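Local structure of endoglucanase EG-II (Hypocrea jecorina, 3QR3) at residues Thr235-Asp239 with Gly240-Pro244; Gln275-Gln278 with Tyr279-Asn283; Asp79-Ser82 with Ile83-Asp87. The protein hydrolyses internal beta-1,4-glycosidic links in cellulose as an endoglucanase, using a TIM-barrel catalytic domain of glycosyl hydrolase family 5. One frame throughout, in Å; residues are numbered along the deposited sequence.

Contact 1: residues Thr235-Asp239 with Gly240-Pro244; sequences TNNID and GAFSP
Asn237 O receives two backbone donors where helix 238-251 starts: Phe242 N at 2.9 Å, nearly straight (167°) and in the carbonyl plane, and Ala241 N in a weak, bent bond. Ser243 N follows with a 2.8 Å bond to Ile238 O, again spanning five residues, so the first turn is widened into pi-type geometry. With CG anti to the carbonyl carbon (chi1 -66°), Phe242 brings the CD2 and CE2 atoms of its ring against Asn237, CE2 3.6 Å from Asn237 CB. Asn236 O sits near the ring plane at its edge. This is the start of the helix that joins strand 214-219 to strand 256-261 in a beta-alpha-beta unit of the TIM barrel. Shortening Phe242 to an alanine removes the ring and would probably open a gap between Asn237 CB and the side chain of Leu280 on helix 267-281. The amide of Asn237 is held by Lys220 NZ and Tyr221 O. Ahead of the helix, Thr235 OG1 accepts from Asn237 N in an ST turn, and Asn236 OD1 accepts from Ile238 N at 3.1 Å in an Asx turn; Asn236 ND2 hydrogen-bonds to Gln275 OE1. Pro244, which has no N-H to give, rests its CD 3.5 Å from Asp239 O.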
loop_
_atom_site.group_PDB
_atom_site.type_symbol
_atom_site.label_atom_id
_atom_site.label_comp_id
_atom_site.label_asym_id
_atom_site.label_seq_id
_atom_site.Cartn_x
_atom_site.Cartn_y
_atom_site.Cartn_z
ATOM N N THR A 235 21.503 -3.002 0.322
ATOM C CA THR A 235 21.094 -4.390 0.092
ATOM C C THR A 235 20.071 -4.468 -1.035
ATOM O O THR A 235 19.354 -3.496 -1.303
ATOM C CB THR A 235 20.495 -5.029 1.379
ATOM O OG1 THR A 235 20.159 -6.406 1.144
ATOM C CG2 THR A 235 19.240 -4.271 1.829
ATOM N N ASN A 236 20.017 -5.617 -1.703
ATOM C CA ASN A 236 18.959 -5.889 -2.671
ATOM C C ASN A 236 17.873 -6.808 -2.095
ATOM O O ASN A 236 16.919 -7.166 -2.788
ATOM C CB ASN A 236 19.539 -6.474 -3.964
ATOM C CG ASN A 236 20.241 -7.790 -3.737
ATOM O OD1 ASN A 236 19.937 -8.512 -2.791
ATOM N ND2 ASN A 236 21.189 -8.113 -4.607
ATOM N N ASN A 237 18.031 -7.180 -0.823
ATOM C CA ASN A 237 17.020 -7.936 -0.075
ATOM C C ASN A 237 16.742 -9.361 -0.543
ATOM O O ASN A 237 15.804 -9.996 -0.067
ATOM C CB ASN A 237 15.694 -7.182 -0.062
ATOM C CG ASN A 237 15.741 -5.958 0.803
ATOM O OD1 ASN A 237 16.172 -6.017 1.960
ATOM N ND2 ASN A 237 15.308 -4.830 0.250
ATOM N N ILE A 238 17.530 -9.866 -1.480
ATOM C CA ILE A 238 17.256 -11.192 -2.020
ATOM C C ILE A 238 17.555 -12.333 -1.037
ATOM O O ILE A 238 16.683 -13.160 -0.751
ATOM C CB ILE A 238 18.015 -11.436 -3.332
ATOM C CG1 ILE A 238 17.538 -10.448 -4.406
ATOM C CG2 ILE A 238 17.840 -12.897 -3.774
ATOM C CD1 ILE A 238 18.424 -10.418 -5.681
ATOM N N ASP A 239 18.781 -12.381 -0.529
ATOM C CA ASP A 239 19.168 -13.440 0.399
ATOM C C ASP A 239 18.398 -13.340 1.709
ATOM O O ASP A 239 17.947 -14.343 2.250
ATOM C CB ASP A 239 20.670 -13.387 0.680
ATOM C CG ASP A 239 21.505 -13.745 -0.541
ATOM O OD1 ASP A 239 20.918 -14.205 -1.545
ATOM O OD2 ASP A 239 22.745 -13.565 -0.499
ATOM N N GLY A 240 18.245 -12.119 2.209
ATOM C CA GLY A 240 17.660 -11.900 3.517
ATOM C C GLY A 240 16.144 -11.934 3.572
ATOM O O GLY A 240 15.573 -12.187 4.629
ATOM N N ALA A 241 15.478 -11.688 2.450
ATOM C CA ALA A 241 14.024 -11.621 2.485
ATOM C C ALA A 241 13.321 -12.346 1.344
ATOM O O ALA A 241 12.520 -13.248 1.574
ATOM C CB ALA A 241 13.571 -10.175 2.553
ATOM N N PHE A 242 13.608 -11.952 0.110
ATOM C CA PHE A 242 12.742 -12.374 -0.983
ATOM C C PHE A 242 12.973 -13.798 -1.505
ATOM O O PHE A 242 12.061 -14.399 -2.054
ATOM C CB PHE A 242 12.755 -11.343 -2.108
ATOM C CG PHE A 242 12.150 -10.017 -1.707
ATOM C CD1 PHE A 242 10.803 -9.934 -1.373
ATOM C CD2 PHE A 242 12.927 -8.866 -1.647
ATOM C CE1 PHE A 242 10.231 -8.724 -0.991
ATOM C CE2 PHE A 242 12.368 -7.642 -1.269
ATOM C CZ PHE A 242 11.014 -7.573 -0.944
ATOM N N SER A 243 14.178 -14.334 -1.339
ATOM C CA SER A 243 14.420 -15.733 -1.706
ATOM C C SER A 243 13.690 -16.692 -0.747
ATOM O O SER A 243 12.883 -17.515 -1.190
ATOM C CB SER A 243 15.924 -16.053 -1.802
ATOM O OG SER A 243 16.128 -17.427 -2.144
ATOM N N PRO A 244 13.947 -16.576 0.570
ATOM C CA PRO A 244 13.222 -17.423 1.529
ATOM C C PRO A 244 11.711 -17.244 1.412
ATOM O O PRO A 244 10.960 -18.206 1.573
ATOM C CB PRO A 244 13.682 -16.903 2.890
ATOM C CG PRO A 244 14.956 -16.197 2.639
ATOM C CD PRO A 244 14.939 -15.710 1.225
#

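Contact 2: residues Gln275-Gln278 with Tyr279-Asn283; sequences QQIQ and YLNQN
The final turns of helix 267-281 are regular alpha-helix, with Tyr279, Leu280, Asn281 and Gln282 each giving a backbone N-H to the carbonyl four residues earlier; the bond from Asn281 N to Ile277 O measures 2.9 Å. Side chains follow the same spacing. Ile277 and Asn281 lie side by side and point the same way, the CG2 branch of Ile277 3.7 Å from Asn281 ND2. The other end of that amide, OD1, accepts from Val3 N and Arg327 NH2, which joins the helix to residues near both chain termini. Gln278 and Gln282 meet obliquely with amide planes 34° apart; Gln278 OE1 is 3.5 Å from Gln282 NE2, but at an angle too poor for a hydrogen bond.

The helix links strands 256-261 and 287-296 of the TIM barrel, and Leu280 belongs to its inward side. Leu280 CD1 lies 4.4 Å from Ile277 CD1, and the leucine also packs on Leu258, Tyr287 and Tyr290 of these strands.

Beyond the helix, Asn283 folds back on the last turn. Its ND2 donates to Tyr279 O at 2.8 Å, nearly straight (174°) and within the plane of its own amide. The same nitrogen sits over the centre of the Tyr279 ring, 3.2 Å above its plane, where the ring is brought by having CG anti to the backbone N (chi1 -173°). Arg250 NH2 donates to the other polar atom of this buried side chain, Asn283 OD1.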
loop_
_atom_site.group_PDB
_atom_site.type_symbol
_atom_site.label_atom_id
_atom_site.label_comp_id
_atom_site.label_asym_id
_atom_site.label_seq_id
_atom_site.Cartn_x
_atom_site.Cartn_y
_atom_site.Cartn_z
ATOM N N GLN A 275 18.337 -4.895 -8.965
ATOM C CA GLN A 275 18.539 -6.291 -8.581
ATOM C C GLN A 275 17.311 -6.837 -7.862
ATOM O O GLN A 275 16.877 -7.949 -8.130
ATOM C CB GLN A 275 19.783 -6.442 -7.699
ATOM C CG GLN A 275 21.070 -6.182 -8.466
ATOM C CD GLN A 275 22.298 -6.148 -7.586
ATOM O OE1 GLN A 275 22.207 -6.169 -6.358
ATOM N NE2 GLN A 275 23.466 -6.085 -8.214
ATOM N N GLN A 276 16.747 -6.041 -6.958
ATOM C CA GLN A 276 15.581 -6.473 -6.208
ATOM C C GLN A 276 14.412 -6.745 -7.147
ATOM O O GLN A 276 13.781 -7.802 -7.085
ATOM C CB GLN A 276 15.173 -5.419 -5.170
ATOM C CG GLN A 276 14.057 -5.922 -4.242
ATOM C CD GLN A 276 13.544 -4.843 -3.311
ATOM O OE1 GLN A 276 12.761 -3.978 -3.709
ATOM N NE2 GLN A 276 13.977 -4.891 -2.064
ATOM N N ILE A 277 14.131 -5.775 -8.009
ATOM C CA ILE A 277 13.025 -5.864 -8.952
ATOM C C ILE A 277 13.218 -7.035 -9.908
ATOM O O ILE A 277 12.263 -7.731 -10.256
ATOM C CB ILE A 277 12.902 -4.566 -9.774
ATOM C CG1 ILE A 277 12.621 -3.387 -8.844
ATOM C CG2 ILE A 277 11.793 -4.687 -10.813
ATOM C CD1 ILE A 277 11.396 -3.575 -7.986
ATOM N N GLN A 278 14.456 -7.250 -10.337
ATOM C CA GLN A 278 14.721 -8.338 -11.261
ATOM C C GLN A 278 14.359 -9.672 -10.606
ATOM O O GLN A 278 13.765 -10.541 -11.244
ATOM C CB GLN A 278 16.180 -8.350 -11.718
ATOM C CG GLN A 278 16.470 -9.510 -12.667
ATOM C CD GLN A 278 17.949 -9.689 -12.955
ATOM O OE1 GLN A 278 18.324 -10.171 -14.022
ATOM N NE2 GLN A 278 18.796 -9.307 -12.001
ATOM N N TYR A 279 14.706 -9.820 -9.331
ATOM C CA TYR A 279 14.410 -11.059 -8.625
ATOM C C TYR A 279 12.906 -11.267 -8.470
ATOM O O TYR A 279 12.414 -12.391 -8.576
ATOM C CB TYR A 279 15.125 -11.138 -7.269
ATOM C CG TYR A 279 14.949 -12.506 -6.620
ATOM C CD1 TYR A 279 15.748 -13.584 -6.997
ATOM C CD2 TYR A 279 13.970 -12.720 -5.653
ATOM C CE1 TYR A 279 15.579 -14.841 -6.422
ATOM C CE2 TYR A 279 13.794 -13.975 -5.067
ATOM C CZ TYR A 279 14.604 -15.030 -5.462
ATOM O OH TYR A 279 14.436 -16.265 -4.892
ATOM N N LEU A 280 12.171 -10.190 -8.217
ATOM C CA LEU A 280 10.722 -10.304 -8.130
ATOM C C LEU A 280 10.161 -10.723 -9.481
ATOM O O LEU A 280 9.290 -11.594 -9.563
ATOM C CB LEU A 280 10.086 -8.992 -7.675
ATOM C CG LEU A 280 10.470 -8.511 -6.273
ATOM C CD1 LEU A 280 9.771 -7.183 -5.970
ATOM C CD2 LEU A 280 10.150 -9.568 -5.230
ATOM N N ASN A 281 10.660 -10.105 -10.544
ATOM C CA ASN A 281 10.208 -10.450 -11.891
ATOM C C ASN A 281 10.526 -11.902 -12.279
ATOM O O ASN A 281 9.770 -12.521 -13.020
ATOM C CB ASN A 281 10.793 -9.486 -12.920
ATOM C CG ASN A 281 10.060 -8.151 -12.957
ATOM O OD1 ASN A 281 8.865 -8.064 -12.639
ATOM N ND2 ASN A 281 10.770 -7.106 -13.364
ATOM N N GLN A 282 11.641 -12.432 -11.785
ATOM C CA GLN A 282 11.998 -13.837 -12.037
ATOM C C GLN A 282 11.237 -14.808 -11.145
ATOM O O GLN A 282 11.398 -16.031 -11.270
ATOM C CB GLN A 282 13.496 -14.050 -11.845
ATOM C CG GLN A 282 14.337 -13.347 -12.908
ATOM C CD GLN A 282 15.821 -13.405 -12.617
ATOM O OE1 GLN A 282 16.237 -13.611 -11.480
ATOM N NE2 GLN A 282 16.628 -13.202 -13.646
ATOM N N ASN A 283 10.432 -14.261 -10.229
ATOM C CA ASN A 283 9.596 -15.072 -9.350
ATOM C C ASN A 283 8.159 -14.583 -9.372
ATOM O O ASN A 283 7.525 -14.420 -8.323
ATOM C CB ASN A 283 10.145 -15.054 -7.920
ATOM C CG ASN A 283 11.438 -15.837 -7.787
ATOM O OD1 ASN A 283 11.423 -17.033 -7.468
ATOM N ND2 ASN A 283 12.566 -15.174 -8.051
#

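Contact 3: residues Asp79-Ser82 with Ile83-Asp87; sequences DSTS and ISKYD
Tyr86 N binds Ser82 O at 2.9 Å in a nearly straight hydrogen bond (173°), one of four i to i+4 bonds that join 79-82 to 83-87 in the first turns of helix 80-95. Along the chain this helix comes between strands 59-64 and 99-104 of the TIM barrel. Asp79 is its N-cap: OD2 uses its anti lone pair to accept from Ser82 N at 2.9 Å, while the backbone O of the same residue accepts from Ile83 N. A carboxylate at this end of a helix would probably be stabilised by the backbone N-H groups of the first turn.

Ile83 places CG1 anti to the backbone N (chi1 -170°), which leaves CG2 between the backbone N and the carbonyl carbon. From there CG2 presses on the preceding turn, 3.3 Å from Asp79 O and 3.6 Å from Ser80 O; the side chain also meets Leu132 and Lys135 of helix 122-136. On another side, Lys85 CG lies 3.5 Å from Thr81 O, and Thr81 CG2 is 4.3 Å from that same CG. The lysine then bends at chi2, and its NZ bonds to Phe35 O, with a cation-pi contact to the Phe35 ring. Buried Ser82 OG bonds to Tyr68 O, and the Tyr86 ring meets Phe13 edge-to-face while its OH bonds to Leu62 O.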
loop_
_atom_site.group_PDB
_atom_site.type_symbol
_atom_site.label_atom_id
_atom_site.label_comp_id
_atom_site.label_asym_id
_atom_site.label_seq_id
_atom_site.Cartn_x
_atom_site.Cartn_y
_atom_site.Cartn_z
ATOM N N ASP A 79 -17.358 9.964 6.540
ATOM C CA ASP A 79 -17.715 11.379 6.399
ATOM C C ASP A 79 -17.931 11.681 4.923
ATOM O O ASP A 79 -17.082 11.365 4.093
ATOM C CB ASP A 79 -16.604 12.266 6.971
ATOM C CG ASP A 79 -16.851 13.753 6.727
ATOM O OD1 ASP A 79 -17.360 14.426 7.648
ATOM O OD2 ASP A 79 -16.543 14.249 5.619
ATOM N N SER A 80 -19.067 12.288 4.588
ATOM C CA SER A 80 -19.441 12.452 3.187
ATOM C C SER A 80 -18.427 13.286 2.398
ATOM O O SER A 80 -18.132 12.980 1.243
ATOM C CB SER A 80 -20.851 13.039 3.059
ATOM O OG SER A 80 -20.957 14.276 3.737
ATOM N N THR A 81 -17.878 14.326 3.014
ATOM C CA THR A 81 -16.867 15.108 2.322
ATOM C C THR A 81 -15.608 14.292 2.099
ATOM O O THR A 81 -15.082 14.226 0.987
ATOM C CB THR A 81 -16.477 16.366 3.107
ATOM O OG1 THR A 81 -17.628 17.201 3.267
ATOM C CG2 THR A 81 -15.389 17.118 2.361
ATOM N N SER A 82 -15.113 13.682 3.166
ATOM C CA SER A 82 -13.855 12.946 3.099
ATOM C C SER A 82 -13.899 11.851 2.042
ATOM O O SER A 82 -12.986 11.736 1.217
ATOM C CB SER A 82 -13.518 12.344 4.466
ATOM O OG SER A 82 -13.385 13.373 5.428
ATOM N N ILE A 83 -14.959 11.047 2.057
ATOM C CA ILE A 83 -15.028 9.912 1.131
ATOM C C ILE A 83 -15.210 10.417 -0.299
ATOM O O ILE A 83 -14.684 9.843 -1.236
ATOM C CB ILE A 83 -16.122 8.881 1.526
ATOM C CG1 ILE A 83 -15.983 7.607 0.690
ATOM C CG2 ILE A 83 -17.523 9.473 1.365
ATOM C CD1 ILE A 83 -14.629 6.919 0.834
ATOM N N SER A 84 -15.930 11.522 -0.449
ATOM C CA SER A 84 -16.121 12.154 -1.749
ATOM C C SER A 84 -14.789 12.619 -2.363
ATOM O O SER A 84 -14.521 12.407 -3.546
ATOM C CB SER A 84 -17.081 13.342 -1.606
ATOM O OG SER A 84 -17.226 14.025 -2.838
ATOM N N LYS A 85 -13.963 13.269 -1.553
ATOM C CA LYS A 85 -12.645 13.710 -1.996
ATOM C C LYS A 85 -11.744 12.507 -2.294
ATOM O O LYS A 85 -11.136 12.424 -3.352
ATOM C CB LYS A 85 -11.998 14.606 -0.936
ATOM C CG LYS A 85 -12.667 15.981 -0.766
ATOM C CD LYS A 85 -12.562 16.808 -2.050
ATOM C CE LYS A 85 -13.102 18.225 -1.849
ATOM N NZ LYS A 85 -12.768 19.102 -3.007
ATOM N N TYR A 86 -11.655 11.574 -1.355
ATOM C CA TYR A 86 -10.810 10.396 -1.551
ATOM C C TYR A 86 -11.248 9.584 -2.763
ATOM O O TYR A 86 -10.419 9.086 -3.527
ATOM C CB TYR A 86 -10.798 9.527 -0.293
ATOM C CG TYR A 86 -9.881 8.335 -0.386
ATOM C CD1 TYR A 86 -8.504 8.494 -0.403
ATOM C CD2 TYR A 86 -10.398 7.045 -0.453
ATOM C CE1 TYR A 86 -7.656 7.399 -0.477
ATOM C CE2 TYR A 86 -9.570 5.944 -0.528
ATOM C CZ TYR A 86 -8.203 6.123 -0.536
ATOM O OH TYR A 86 -7.380 5.030 -0.620
ATOM N N ASP A 87 -12.554 9.475 -2.968
ATOM C CA ASP A 87 -13.052 8.707 -4.112
ATOM C C ASP A 87 -12.631 9.309 -5.450
ATOM O O ASP A 87 -12.507 8.591 -6.447
ATOM C CB ASP A 87 -14.572 8.530 -4.072
ATOM C CG ASP A 87 -15.068 7.562 -5.149
ATOM O OD1 ASP A 87 -14.518 6.448 -5.237
ATOM O OD2 ASP A 87 -15.984 7.918 -5.919
#

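In the fold
From the N terminus, contact 3 comes first, at the start of helix 80-95; contact 1 follows at the start of helix 238-251, and contact 2 at the end of helix 267-281. Each is formed by adjoining segments of one helix and its flanking residues, so none closes a loop, and the three run in series without nesting or crossing. Contacts 1 and 2 are neighbours, with centres 10 Å apart: Phe242 and Ile238 pack on Tyr279, and a weak hydrogen bond joins Ser243 OG to Tyr279 OH, tying together consecutive helices on the barrel's outside. Contact 3 lies on the opposite side of the chain's centre, about 39 Å from contact 1, centre to centre.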